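Local coordinates for uncharacterized protein (PDB 4JZA) that probably removes the 3-phosphate from phosphatidylinositol 3-phosphate, acting as a Legionella phosphoinositide phosphatase on lipids of the host cell, at residues A[336-341]-A[345-350]; A[169-174]-A[395-400]; A[133-138]-A[318-323]; A[24-29]-A[163-168]. All coordinates share one frame; numbering follows the deposited sequence.

Contact 1 of 4, residues A[336-341]-A[345-350]; sequences SFLSSR and LPLPAN
Within the long buried loop between helix 315-325 and strand 352-359, the chain doubles back so that Leu338 lies against Leu347, Ala349 and Asn350. The one backbone bond across the contact runs from Asn350 N to Leu338 O, 2.9 Å, with a nearly straight N-H...O angle of 163°. Ala349, just before the donor, adds packing: its CB sits 3.4 Å from Ser339 O and 4.1 Å from Leu338 CB. Leu338 points its CB at residues 345-350, and its two methyls divide the work. CD2 comes within 3.5 Å of Leu347 CD2, while CD1 lies 3.8 Å from Leu347 CG, the two side chains crossing at about a right angle. Leu347 has its CG between the backbone N and the carbonyl carbon (chi1 71°), which brings its end against the two methyls of Leu338.

Two small turns shape the loop. Ser339 OG accepts the backbone N-H of Arg341 at 3.1 Å, an ST turn, and Pro346 is the centre of an inverse gamma turn that swings the chain from Leu345 to Leu347. Beyond the two segments, Met138 of helix 122-140 also packs on Leu338. Asn350 OD1 is held chiefly by Arg142 NH1, and Asn612 bonds to Ser339 OG and Ser340 N.

Contact 2 of 4, residues A[169-174]-A[395-400]; sequences PYYDQL and SDSNLA
Tyr171 and Ser397 form the closest backbone pair, yet their CA atoms are 8.5 Å apart, so the segments meet through side chains alone. After a bend at Pro169, Tyr170 and Tyr171 run extended into helix 172-183, with Tyr171 at its N-cap. Residues 395-400 are part of the C-terminal half of helix 388-402, with Leu399 N bonded to Ser395 O at 2.8 Å.

Tyr171 spans the gap. Its CG stands between the backbone N and the carbonyl carbon (chi1 51°), and the phenol reaches out until OH is 3.0 Å from Ser397 OG. Ser397 also brings its CB to 3.5 Å from Tyr171 CZ, so the serine lies beside the hydroxyl end of the ring, coming in obliquely. The ring is steadied from its own segment: Leu174 CB, from the first turn of the helix, sits 3.8 Å above one face near the rim, and Pro169 O lies at the edge in the ring plane.

What fixes the two hydroxyls lies outside the segments. Tyr171 OH bonds to Pro346 O, and Arg393, one turn earlier on helix 388-402, gives NH2 to Tyr171 OH and NE to Ser397 OG. A second tie joins Tyr170 O to Lys401 NZ. This is a near-surface join between the start of one helix and the flank of another, made by a small polar cluster in which a single guanidinium bridges two hydroxyls.

Contact 3 of 4, residues A[133-138]-A[318-323]; sequences EQYALM and QFFLEH
A buried helix-helix packing joins helix 122-140 to helix 315-325, with Tyr135 set against Phe320 and Leu321 near the middle of the molecule. The short segments run almost parallel, their axes 9.8 Å apart at closest approach and 20° apart in direction. No hydrogen bond crosses between them.

Tyr135 carries most of the contact. Its CB points toward the other helix, CG is anti to the carbonyl carbon, and one ring face lies against Phe320 CB. That methylene is 3.6 Å from the Tyr135 ring centroid and 19° off the ring normal, a CH-pi contact in which the hydrogens of the CB group meet the pi cloud. The Phe320 ring then turns away, so the two rings meet obliquely, centroids 5.6 Å apart and planes at 57°, and Phe320 CD2 still reaches 3.7 Å from Tyr135 CD1.

Helix 41-62 adds a third helix to the packing: Phe58 touches Tyr135 and Leu59 touches Phe320. Farther round the tyrosine ring, CE2 lies 4.0 Å from Leu321 CB. Leu321 CD1 is also met by the methyl of Met138, present as selenomethionine, CE to CD1 4.2 Å, at the tip of a chain that stays extended as far as its last bond and bends there. The phenol oxygen of Tyr135 bonds to Gln317 OE1, next to the start of residues 318-323, so the hydroxyl also binds the partner helix, 315-325.

Contact 4 of 4, residues A[24-29]-A[163-168]; sequences EVRFPG and VDESLP
Arg26, the last helical residue of helix 17-26, is best followed outward from its CB to the carboxylate of Glu165 on strand 159-166. CB leaves the helix with CG anti to the backbone N, and CG rests 3.4 Å above one face of the Phe27 ring, toward the rim. A bend at chi2 (68°) turns CD and NE past the ring, and the guanidinium then has Phe27 CZ 4.0 Å above one of its faces.

The tip does the polar work. NH1 bonds to Glu165 OE2 at 2.7 Å, with an N-H...O angle of 164°. OE2 is taken on its syn side, by a donor somewhat tilted out of the carboxylate plane, and the acceptor lies practically in the guanidinium plane. NH2 adds two weak bonds, to Glu165 OE1 at 3.3 Å and to Glu165 OE2 at 3.2 Å. The two planes are 34° apart, so the pairing is twisted and leans on OE2. Beside it, Phe27 CZ meets Val163 CG2 at 4.0 Å, while Val146 of strand 144-150 touches both side chains.

Helix 17-26 links the parallel neighbouring strands 5-10 and 31-35 in a beta-alpha-beta crossover, and its end here reaches over the sheet to a strand two places beyond 5-10. Glu165 OE1 also pairs with Lys371 NZ of strand 365-374. With one carboxylate between two cations, Glu165 would be expected to stay ionised, and the salt bridge lies next to the apolar pair Phe27 and Val163.

In the fold
Contacts 1 and 3 are buried near the centre of the chain, contact 4 is partly buried farther out, and contact 2 lies close to the surface. The chemistry follows: apolar packing dominates contacts 1 and 3, with one backbone bond in the former, whereas contact 2 rests on hydroxyls and contact 4 on a charged pair beside a small apolar patch. The loop of contact 1 packs on helix 122-140 of contact 3 and helix 388-402 of contact 2, and Arg341 forms a salt bridge with Glu133 of contact 3. Contacts 2 and 4 adjoin along the chain, since strand 159-166 leads through a short loop to helix 172-183, though their centres are about 23 Å apart.

Contact 1 of 4, residues A[336-341]-A[345-350]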
loop_
_atom_site.group_PDB
_atom_site.type_symbol
_atom_site.label_atom_id
_atom_site.label_comp_id
_atom_site.label_asym_id
_atom_site.label_seq_id
_atom_site.Cartn_x
_atom_site.Cartn_y
_atom_site.Cartn_z
ATOM N N SER A 336 10.287 -2.427 12.146
ATOM C CA SER A 336 11.601 -2.842 11.722
ATOM C C SER A 336 11.831 -2.724 10.234
ATOM O O SER A 336 12.970 -2.791 9.785
ATOM C CB SER A 336 11.904 -4.256 12.183
ATOM O OG SER A 336 11.218 -5.205 11.416
ATOM N N PHE A 337 10.752 -2.532 9.483
ATOM C CA PHE A 337 10.734 -2.614 8.016
ATOM C C PHE A 337 9.407 -2.084 7.542
ATOM O O PHE A 337 8.401 -2.398 8.122
ATOM C CB PHE A 337 10.808 -4.073 7.600
ATOM C CG PHE A 337 10.219 -4.363 6.244
ATOM C CD1 PHE A 337 10.668 -3.695 5.123
ATOM C CD2 PHE A 337 9.223 -5.337 6.081
ATOM C CE1 PHE A 337 10.182 -3.981 3.861
ATOM C CE2 PHE A 337 8.728 -5.631 4.817
ATOM C CZ PHE A 337 9.211 -4.954 3.709
ATOM N N LEU A 338 9.405 -1.304 6.488
ATOM C CA LEU A 338 8.176 -0.778 5.899
ATOM C C LEU A 338 8.135 -1.162 4.411
ATOM O O LEU A 338 9.049 -0.890 3.681
ATOM C CB LEU A 338 8.142 0.760 6.025
ATOM C CG LEU A 338 7.492 1.253 7.295
ATOM C CD1 LEU A 338 8.385 1.066 8.474
ATOM C CD2 LEU A 338 7.124 2.722 7.166
ATOM N N SER A 339 7.043 -1.764 3.987
ATOM C CA SER A 339 6.763 -1.955 2.595
ATOM C C SER A 339 6.854 -0.642 1.797
ATOM O O SER A 339 6.477 0.421 2.264
ATOM C CB SER A 339 5.342 -2.505 2.479
ATOM O OG SER A 339 4.799 -2.315 1.159
ATOM N N SER A 340 7.298 -0.768 0.553
ATOM C CA SER A 340 7.370 0.314 -0.402
ATOM C C SER A 340 6.050 1.083 -0.561
ATOM O O SER A 340 6.039 2.263 -0.948
ATOM C CB SER A 340 7.840 -0.239 -1.769
ATOM O OG SER A 340 6.766 -0.842 -2.497
ATOM N N ARG A 341 4.914 0.447 -0.317
ATOM C CA ARG A 341 3.636 1.169 -0.536
ATOM C C ARG A 341 3.245 1.994 0.671
ATOM O O ARG A 341 2.275 2.732 0.640
ATOM C CB ARG A 341 2.504 0.197 -0.748
ATOM C CG ARG A 341 2.567 -0.625 -2.003
ATOM C CD ARG A 341 1.539 -1.748 -1.857
ATOM N NE ARG A 341 2.003 -2.859 -1.042
ATOM C CZ ARG A 341 1.225 -3.761 -0.488
ATOM N NH1 ARG A 341 -0.092 -3.721 -0.632
ATOM N NH2 ARG A 341 1.778 -4.715 0.226
ATOM N N LEU A 345 4.000 6.843 7.307
ATOM C CA LEU A 345 4.761 7.029 8.531
ATOM C C LEU A 345 6.126 7.595 8.145
ATOM O O LEU A 345 6.688 7.274 7.095
ATOM C CB LEU A 345 4.918 5.703 9.245
ATOM C CG LEU A 345 3.630 4.929 9.580
ATOM C CD1 LEU A 345 3.986 3.546 10.125
ATOM C CD2 LEU A 345 2.815 5.652 10.627
ATOM N N PRO A 346 6.678 8.466 8.994
ATOM C CA PRO A 346 7.848 9.234 8.605
ATOM C C PRO A 346 9.163 8.516 8.853
ATOM O O PRO A 346 10.007 8.996 9.565
ATOM C CB PRO A 346 7.720 10.491 9.469
ATOM C CG PRO A 346 7.045 10.027 10.697
ATOM C CD PRO A 346 6.148 8.889 10.303
ATOM N N LEU A 347 9.310 7.370 8.240
ATOM C CA LEU A 347 10.574 6.660 8.211
ATOM C C LEU A 347 10.655 5.871 6.929
ATOM O O LEU A 347 9.662 5.543 6.340
ATOM C CB LEU A 347 10.713 5.733 9.408
ATOM C CG LEU A 347 9.864 4.468 9.495
ATOM C CD1 LEU A 347 10.336 3.644 10.681
ATOM C CD2 LEU A 347 8.408 4.839 9.646
ATOM N N PRO A 348 11.838 5.585 6.469
ATOM C CA PRO A 348 12.032 5.082 5.089
ATOM C C PRO A 348 11.559 3.687 4.802
ATOM O O PRO A 348 11.688 2.762 5.639
ATOM C CB PRO A 348 13.550 5.049 4.925
ATOM C CG PRO A 348 14.097 5.813 6.067
ATOM C CD PRO A 348 13.114 5.779 7.172
ATOM N N ALA A 349 11.092 3.535 3.577
ATOM C CA ALA A 349 10.491 2.294 3.171
ATOM C C ALA A 349 11.428 1.600 2.284
ATOM O O ALA A 349 12.228 2.238 1.591
ATOM C CB ALA A 349 9.188 2.527 2.441
ATOM N N ASN A 350 11.311 0.277 2.300
ATOM C CA ASN A 350 12.091 -0.582 1.442
ATOM C C ASN A 350 13.555 -0.231 1.557
ATOM O O ASN A 350 14.253 -0.187 0.545
ATOM C CB ASN A 350 11.594 -0.470 -0.011
ATOM C CG ASN A 350 12.073 -1.614 -0.899
ATOM O OD1 ASN A 350 12.560 -2.673 -0.437
ATOM N ND2 ASN A 350 11.937 -1.413 -2.192
#

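Contact 2 of 4, residues A[169-174]-A[395-400]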
loop_
_atom_site.group_PDB
_atom_site.type_symbol
_atom_site.label_atom_id
_atom_site.label_comp_id
_atom_site.label_asym_id
_atom_site.label_seq_id
_atom_site.Cartn_x
_atom_site.Cartn_y
_atom_site.Cartn_z
ATOM N N PRO A 169 14.725 1.090 9.918
ATOM C CA PRO A 169 14.457 2.438 9.460
ATOM C C PRO A 169 14.071 3.413 10.551
ATOM O O PRO A 169 13.922 4.602 10.266
ATOM C CB PRO A 169 13.285 2.232 8.551
ATOM C CG PRO A 169 12.544 1.088 9.170
ATOM C CD PRO A 169 13.580 0.192 9.681
ATOM N N TYR A 170 13.854 2.922 11.776
ATOM C CA TYR A 170 13.494 3.798 12.906
ATOM C C TYR A 170 14.655 4.667 13.383
ATOM O O TYR A 170 15.798 4.355 13.150
ATOM C CB TYR A 170 12.937 2.996 14.078
ATOM C CG TYR A 170 13.769 1.813 14.459
ATOM C CD1 TYR A 170 14.895 1.959 15.216
ATOM C CD2 TYR A 170 13.385 0.538 14.083
ATOM C CE1 TYR A 170 15.662 0.853 15.579
ATOM C CE2 TYR A 170 14.133 -0.561 14.420
ATOM C CZ TYR A 170 15.274 -0.398 15.169
ATOM O OH TYR A 170 16.009 -1.497 15.494
ATOM N N TYR A 171 14.315 5.765 14.039
ATOM C CA TYR A 171 15.252 6.686 14.639
ATOM C C TYR A 171 14.644 7.129 15.980
ATOM O O TYR A 171 13.426 7.005 16.196
ATOM C CB TYR A 171 15.504 7.869 13.701
ATOM C CG TYR A 171 14.272 8.541 13.177
ATOM C CD1 TYR A 171 13.596 8.013 12.103
ATOM C CD2 TYR A 171 13.757 9.719 13.757
ATOM C CE1 TYR A 171 12.456 8.614 11.605
ATOM C CE2 TYR A 171 12.591 10.320 13.245
ATOM C CZ TYR A 171 11.963 9.749 12.168
ATOM O OH TYR A 171 10.826 10.261 11.609
ATOM N N ASP A 172 15.487 7.614 16.884
ATOM C CA ASP A 172 15.087 7.832 18.292
ATOM C C ASP A 172 13.823 8.695 18.477
ATOM O O ASP A 172 12.921 8.339 19.260
ATOM C CB ASP A 172 16.238 8.471 19.072
ATOM C CG ASP A 172 17.391 7.504 19.330
ATOM O OD1 ASP A 172 17.273 6.285 19.045
ATOM O OD2 ASP A 172 18.437 7.994 19.819
ATOM N N GLN A 173 13.751 9.816 17.758
ATOM C CA GLN A 173 12.582 10.663 17.839
ATOM C C GLN A 173 11.305 9.851 17.619
ATOM O O GLN A 173 10.368 9.912 18.403
ATOM C CB GLN A 173 12.666 11.860 16.889
ATOM C CG GLN A 173 11.451 12.724 17.107
ATOM C CD GLN A 173 11.408 14.062 16.381
ATOM O OE1 GLN A 173 10.749 14.911 16.790
ATOM N NE2 GLN A 173 11.981 14.208 15.309
ATOM N N LEU A 174 11.278 9.061 16.563
ATOM C CA LEU A 174 10.088 8.318 16.232
ATOM C C LEU A 174 9.799 7.307 17.306
ATOM O O LEU A 174 8.643 7.071 17.648
ATOM C CB LEU A 174 10.220 7.596 14.887
ATOM C CG LEU A 174 8.927 6.845 14.479
ATOM C CD1 LEU A 174 7.993 7.785 13.749
ATOM C CD2 LEU A 174 9.215 5.643 13.612
ATOM N N SER A 395 10.224 14.043 4.590
ATOM C CA SER A 395 11.403 14.189 3.769
ATOM C C SER A 395 12.650 14.413 4.611
ATOM O O SER A 395 13.682 13.775 4.395
ATOM C CB SER A 395 11.203 15.265 2.707
ATOM O OG SER A 395 11.045 16.540 3.285
ATOM N N ASP A 396 12.564 15.256 5.627
ATOM C CA ASP A 396 13.751 15.512 6.475
ATOM C C ASP A 396 14.191 14.241 7.175
ATOM O O ASP A 396 15.358 13.842 7.124
ATOM C CB ASP A 396 13.486 16.554 7.597
ATOM C CG ASP A 396 13.281 18.005 7.100
ATOM O OD1 ASP A 396 13.822 18.425 6.046
ATOM O OD2 ASP A 396 12.566 18.731 7.830
ATOM N N SER A 397 13.249 13.644 7.888
ATOM C CA SER A 397 13.543 12.505 8.709
ATOM C C SER A 397 14.065 11.392 7.854
ATOM O O SER A 397 14.984 10.690 8.270
ATOM C CB SER A 397 12.322 12.041 9.532
ATOM O OG SER A 397 12.112 12.818 10.733
ATOM N N ASN A 398 13.510 11.242 6.654
ATOM C CA ASN A 398 13.945 10.167 5.723
ATOM C C ASN A 398 15.309 10.463 5.090
ATOM O O ASN A 398 16.186 9.595 4.991
ATOM C CB ASN A 398 12.894 9.904 4.619
ATOM C CG ASN A 398 11.698 9.124 5.119
ATOM O OD1 ASN A 398 11.757 8.452 6.152
ATOM N ND2 ASN A 398 10.596 9.227 4.405
ATOM N N LEU A 399 15.508 11.704 4.688
ATOM C CA LEU A 399 16.825 12.086 4.210
ATOM C C LEU A 399 17.912 11.809 5.272
ATOM O O LEU A 399 18.927 11.233 4.946
ATOM C CB LEU A 399 16.832 13.547 3.802
ATOM C CG LEU A 399 18.163 14.101 3.342
ATOM C CD1 LEU A 399 18.700 13.265 2.159
ATOM C CD2 LEU A 399 17.950 15.578 2.968
ATOM N N ALA A 400 17.690 12.210 6.529
ATOM C CA ALA A 400 18.655 11.947 7.613
ATOM C C ALA A 400 18.889 10.464 7.781
ATOM O O ALA A 400 20.000 10.037 8.036
ATOM C CB ALA A 400 18.183 12.542 8.941
#

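Contact 3 of 4, residues A[133-138]-A[318-323]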
loop_
_atom_site.group_PDB
_atom_site.type_symbol
_atom_site.label_atom_id
_atom_site.label_comp_id
_atom_site.label_asym_id
_atom_site.label_seq_id
_atom_site.Cartn_x
_atom_site.Cartn_y
_atom_site.Cartn_z
ATOM N N GLU A 133 -2.540 -5.246 4.688
ATOM C CA GLU A 133 -1.413 -6.091 4.332
ATOM C C GLU A 133 -0.072 -5.422 4.662
ATOM O O GLU A 133 0.853 -6.069 5.108
ATOM C CB GLU A 133 -1.447 -6.419 2.851
ATOM C CG GLU A 133 -0.455 -7.511 2.482
ATOM C CD GLU A 133 -0.136 -7.592 0.996
ATOM O OE1 GLU A 133 0.360 -8.667 0.640
ATOM O OE2 GLU A 133 -0.360 -6.629 0.204
ATOM N N GLN A 134 0.029 -4.123 4.424
ATOM C CA GLN A 134 1.250 -3.395 4.671
ATOM C C GLN A 134 1.642 -3.418 6.128
ATOM O O GLN A 134 2.772 -3.699 6.446
ATOM C CB GLN A 134 1.033 -1.943 4.252
ATOM C CG GLN A 134 0.847 -1.692 2.751
ATOM C CD GLN A 134 0.526 -0.246 2.501
ATOM O OE1 GLN A 134 0.705 0.527 3.335
ATOM N NE2 GLN A 134 0.166 0.123 1.388
ATOM N N TYR A 135 0.691 -3.097 7.009
ATOM C CA TYR A 135 0.901 -3.156 8.460
ATOM C C TYR A 135 1.135 -4.618 8.896
ATOM O O TYR A 135 2.004 -4.852 9.741
ATOM C CB TYR A 135 -0.235 -2.514 9.255
ATOM C CG TYR A 135 -0.148 -1.028 9.301
ATOM C CD1 TYR A 135 -0.740 -0.262 8.336
ATOM C CD2 TYR A 135 0.487 -0.378 10.340
ATOM C CE1 TYR A 135 -0.661 1.112 8.362
ATOM C CE2 TYR A 135 0.574 0.998 10.382
ATOM C CZ TYR A 135 0.003 1.719 9.374
ATOM O OH TYR A 135 0.074 3.067 9.364
ATOM N N ALA A 136 0.454 -5.599 8.314
ATOM C CA ALA A 136 0.821 -6.997 8.665
ATOM C C ALA A 136 2.278 -7.300 8.372
ATOM O O ALA A 136 2.940 -8.012 9.152
ATOM C CB ALA A 136 -0.026 -8.058 7.935
ATOM N N LEU A 137 2.759 -6.768 7.235
ATOM C CA LEU A 137 4.148 -6.966 6.825
ATOM C C LEU A 137 5.162 -6.205 7.708
ATOM O O LEU A 137 6.245 -6.739 7.986
ATOM C CB LEU A 137 4.349 -6.578 5.363
ATOM C CG LEU A 137 3.651 -7.468 4.347
ATOM C CD1 LEU A 137 3.697 -6.787 2.979
ATOM C CD2 LEU A 137 4.237 -8.883 4.279
HETATM N N MSE A 138 4.831 -4.970 8.106
HETATM C CA MSE A 138 5.686 -4.215 8.996
HETATM C C MSE A 138 5.913 -4.997 10.269
HETATM O O MSE A 138 7.045 -5.186 10.731
HETATM C CB MSE A 138 4.980 -2.923 9.304
HETATM C CG MSE A 138 5.936 -1.978 9.961
HETATM SE SE MSE A 138 5.113 -0.244 10.271
HETATM C CE MSE A 138 3.806 -0.669 11.697
ATOM N N GLN A 318 -4.633 4.194 12.063
ATOM C CA GLN A 318 -4.317 4.356 13.492
ATOM C C GLN A 318 -4.606 3.063 14.234
ATOM O O GLN A 318 -3.775 2.616 15.033
ATOM C CB GLN A 318 -5.028 5.542 14.095
ATOM C CG GLN A 318 -4.768 6.830 13.319
ATOM C CD GLN A 318 -5.276 8.097 13.999
ATOM O OE1 GLN A 318 -6.465 8.308 14.213
ATOM N NE2 GLN A 318 -4.368 8.949 14.314
ATOM N N PHE A 319 -5.720 2.422 13.901
ATOM C CA PHE A 319 -6.020 1.125 14.482
ATOM C C PHE A 319 -5.012 0.104 14.028
ATOM O O PHE A 319 -4.637 -0.746 14.806
ATOM C CB PHE A 319 -7.416 0.622 14.129
ATOM C CG PHE A 319 -8.521 1.203 14.972
ATOM C CD1 PHE A 319 -8.702 0.793 16.285
ATOM C CD2 PHE A 319 -9.413 2.110 14.434
ATOM C CE1 PHE A 319 -9.739 1.278 17.051
ATOM C CE2 PHE A 319 -10.457 2.608 15.196
ATOM C CZ PHE A 319 -10.629 2.179 16.504
ATOM N N PHE A 320 -4.559 0.183 12.781
ATOM C CA PHE A 320 -3.542 -0.753 12.302
ATOM C C PHE A 320 -2.253 -0.501 13.074
ATOM O O PHE A 320 -1.597 -1.446 13.550
ATOM C CB PHE A 320 -3.266 -0.595 10.803
ATOM C CG PHE A 320 -4.416 -0.963 9.889
ATOM C CD1 PHE A 320 -5.491 -1.675 10.320
ATOM C CD2 PHE A 320 -4.370 -0.602 8.557
ATOM C CE1 PHE A 320 -6.509 -1.996 9.446
ATOM C CE2 PHE A 320 -5.366 -0.915 7.677
ATOM C CZ PHE A 320 -6.448 -1.608 8.116
ATOM N N LEU A 321 -1.875 0.763 13.219
ATOM C CA LEU A 321 -0.643 1.057 13.956
ATOM C C LEU A 321 -0.743 0.508 15.368
ATOM O O LEU A 321 0.165 -0.181 15.844
ATOM C CB LEU A 321 -0.354 2.570 13.987
ATOM C CG LEU A 321 0.937 3.055 14.643
ATOM C CD1 LEU A 321 2.129 2.377 14.028
ATOM C CD2 LEU A 321 1.045 4.576 14.453
ATOM N N GLU A 322 -1.866 0.843 16.009
ATOM C CA GLU A 322 -2.185 0.385 17.339
ATOM C C GLU A 322 -2.011 -1.130 17.446
ATOM O O GLU A 322 -1.417 -1.621 18.386
ATOM C CB GLU A 322 -3.614 0.789 17.722
ATOM C CG GLU A 322 -4.209 0.065 18.938
ATOM C CD GLU A 322 -5.660 0.446 19.228
ATOM O OE1 GLU A 322 -6.287 -0.162 20.114
ATOM O OE2 GLU A 322 -6.197 1.359 18.571
ATOM N N HIS A 323 -2.492 -1.874 16.479
ATOM C CA HIS A 323 -2.497 -3.309 16.634
ATOM C C HIS A 323 -1.099 -3.919 16.599
ATOM O O HIS A 323 -0.849 -4.929 17.240
ATOM C CB HIS A 323 -3.331 -3.929 15.548
ATOM C CG HIS A 323 -3.515 -5.403 15.709
ATOM N ND1 HIS A 323 -4.349 -5.951 16.664
ATOM C CD2 HIS A 323 -2.996 -6.450 15.018
ATOM C CE1 HIS A 323 -4.336 -7.271 16.556
ATOM N NE2 HIS A 323 -3.534 -7.598 15.556
#

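Contact 4 of 4, residues A[24-29]-A[163-168]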
loop_
_atom_site.group_PDB
_atom_site.type_symbol
_atom_site.label_atom_id
_atom_site.label_comp_id
_atom_site.label_asym_id
_atom_site.label_seq_id
_atom_site.Cartn_x
_atom_site.Cartn_y
_atom_site.Cartn_z
ATOM N N GLU A 24 27.806 -19.464 6.403
ATOM C CA GLU A 24 27.470 -19.342 7.867
ATOM C C GLU A 24 28.166 -18.171 8.544
ATOM O O GLU A 24 27.597 -17.456 9.351
ATOM C CB GLU A 24 27.780 -20.622 8.655
ATOM C CG GLU A 24 26.579 -21.538 8.887
ATOM C CD GLU A 24 25.436 -20.853 9.646
ATOM O OE1 GLU A 24 24.262 -21.133 9.319
ATOM O OE2 GLU A 24 25.687 -20.035 10.558
ATOM N N VAL A 25 29.405 -17.957 8.156
ATOM C CA VAL A 25 30.201 -16.909 8.746
ATOM C C VAL A 25 29.600 -15.530 8.411
ATOM O O VAL A 25 29.320 -14.735 9.312
ATOM C CB VAL A 25 31.693 -17.061 8.316
ATOM C CG1 VAL A 25 32.494 -15.793 8.614
ATOM C CG2 VAL A 25 32.329 -18.272 9.012
ATOM N N ARG A 26 29.382 -15.284 7.111
ATOM C CA ARG A 26 28.905 -13.985 6.617
ATOM C C ARG A 26 27.414 -13.773 6.913
ATOM O O ARG A 26 26.980 -12.626 7.107
ATOM C CB ARG A 26 29.208 -13.848 5.126
ATOM C CG ARG A 26 28.797 -12.531 4.490
ATOM C CD ARG A 26 29.598 -11.320 4.968
ATOM N NE ARG A 26 29.166 -10.059 4.329
ATOM C CZ ARG A 26 27.998 -9.416 4.545
ATOM N NH1 ARG A 26 27.100 -9.872 5.391
ATOM N NH2 ARG A 26 27.715 -8.281 3.895
ATOM N N PHE A 27 26.658 -14.880 6.984
ATOM C CA PHE A 27 25.175 -14.861 7.053
ATOM C C PHE A 27 24.637 -15.833 8.104
ATOM O O PHE A 27 23.881 -16.761 7.778
ATOM C CB PHE A 27 24.597 -15.207 5.662
ATOM C CG PHE A 27 25.045 -14.269 4.580
ATOM C CD1 PHE A 27 24.828 -12.906 4.709
ATOM C CD2 PHE A 27 25.701 -14.732 3.465
ATOM C CE1 PHE A 27 25.242 -12.027 3.735
ATOM C CE2 PHE A 27 26.114 -13.865 2.473
ATOM C CZ PHE A 27 25.874 -12.512 2.609
ATOM N N PRO A 28 25.010 -15.616 9.380
ATOM C CA PRO A 28 24.745 -16.600 10.422
ATOM C C PRO A 28 23.245 -16.844 10.585
ATOM O O PRO A 28 22.434 -15.885 10.555
ATOM C CB PRO A 28 25.344 -15.961 11.688
ATOM C CG PRO A 28 26.070 -14.721 11.243
ATOM C CD PRO A 28 25.466 -14.330 9.940
ATOM N N GLY A 29 22.884 -18.120 10.714
ATOM C CA GLY A 29 21.495 -18.511 10.774
ATOM C C GLY A 29 20.778 -18.585 9.430
ATOM O O GLY A 29 19.574 -18.730 9.402
ATOM N N VAL A 163 23.598 -9.337 -2.770
ATOM C CA VAL A 163 23.204 -9.246 -1.379
ATOM C C VAL A 163 22.350 -8.014 -1.070
ATOM O O VAL A 163 22.739 -6.882 -1.415
ATOM C CB VAL A 163 24.460 -9.162 -0.530
ATOM C CG1 VAL A 163 24.130 -8.975 0.940
ATOM C CG2 VAL A 163 25.242 -10.431 -0.705
ATOM N N ASP A 164 21.210 -8.197 -0.410
ATOM C CA ASP A 164 20.436 -7.012 0.088
ATOM C C ASP A 164 20.086 -7.169 1.537
ATOM O O ASP A 164 19.331 -8.057 1.912
ATOM C CB ASP A 164 19.153 -6.740 -0.720
ATOM C CG ASP A 164 19.419 -6.038 -2.047
ATOM O OD1 ASP A 164 19.844 -6.702 -3.007
ATOM O OD2 ASP A 164 19.199 -4.825 -2.147
ATOM N N GLU A 165 20.689 -6.327 2.358
ATOM C CA GLU A 165 20.531 -6.415 3.795
ATOM C C GLU A 165 19.502 -5.361 4.154
ATOM O O GLU A 165 19.649 -4.199 3.826
ATOM C CB GLU A 165 21.909 -6.236 4.519
ATOM C CG GLU A 165 22.772 -7.533 4.501
ATOM C CD GLU A 165 24.290 -7.399 4.729
ATOM O OE1 GLU A 165 24.953 -6.453 4.237
ATOM O OE2 GLU A 165 24.856 -8.316 5.348
ATOM N N SER A 166 18.418 -5.809 4.749
ATOM C CA SER A 166 17.415 -4.939 5.325
ATOM C C SER A 166 17.972 -4.168 6.535
ATOM O O SER A 166 18.723 -4.739 7.381
ATOM C CB SER A 166 16.262 -5.790 5.829
ATOM O OG SER A 166 15.123 -5.004 6.109
ATOM N N LEU A 167 17.546 -2.910 6.638
ATOM C CA LEU A 167 18.113 -1.984 7.579
ATOM C C LEU A 167 17.042 -1.366 8.459
ATOM O O LEU A 167 16.032 -0.922 7.971
ATOM C CB LEU A 167 18.837 -0.868 6.799
ATOM C CG LEU A 167 20.097 -1.270 6.032
ATOM C CD1 LEU A 167 20.633 -0.096 5.262
ATOM C CD2 LEU A 167 21.165 -1.776 6.969
ATOM N N PRO A 168 17.262 -1.300 9.776
ATOM C CA PRO A 168 16.148 -0.751 10.556
ATOM C C PRO A 168 15.959 0.678 10.222
ATOM O O PRO A 168 16.946 1.384 10.138
ATOM C CB PRO A 168 16.637 -0.892 11.970
ATOM C CG PRO A 168 18.074 -1.337 11.891
ATOM C CD PRO A 168 18.203 -2.056 10.620
#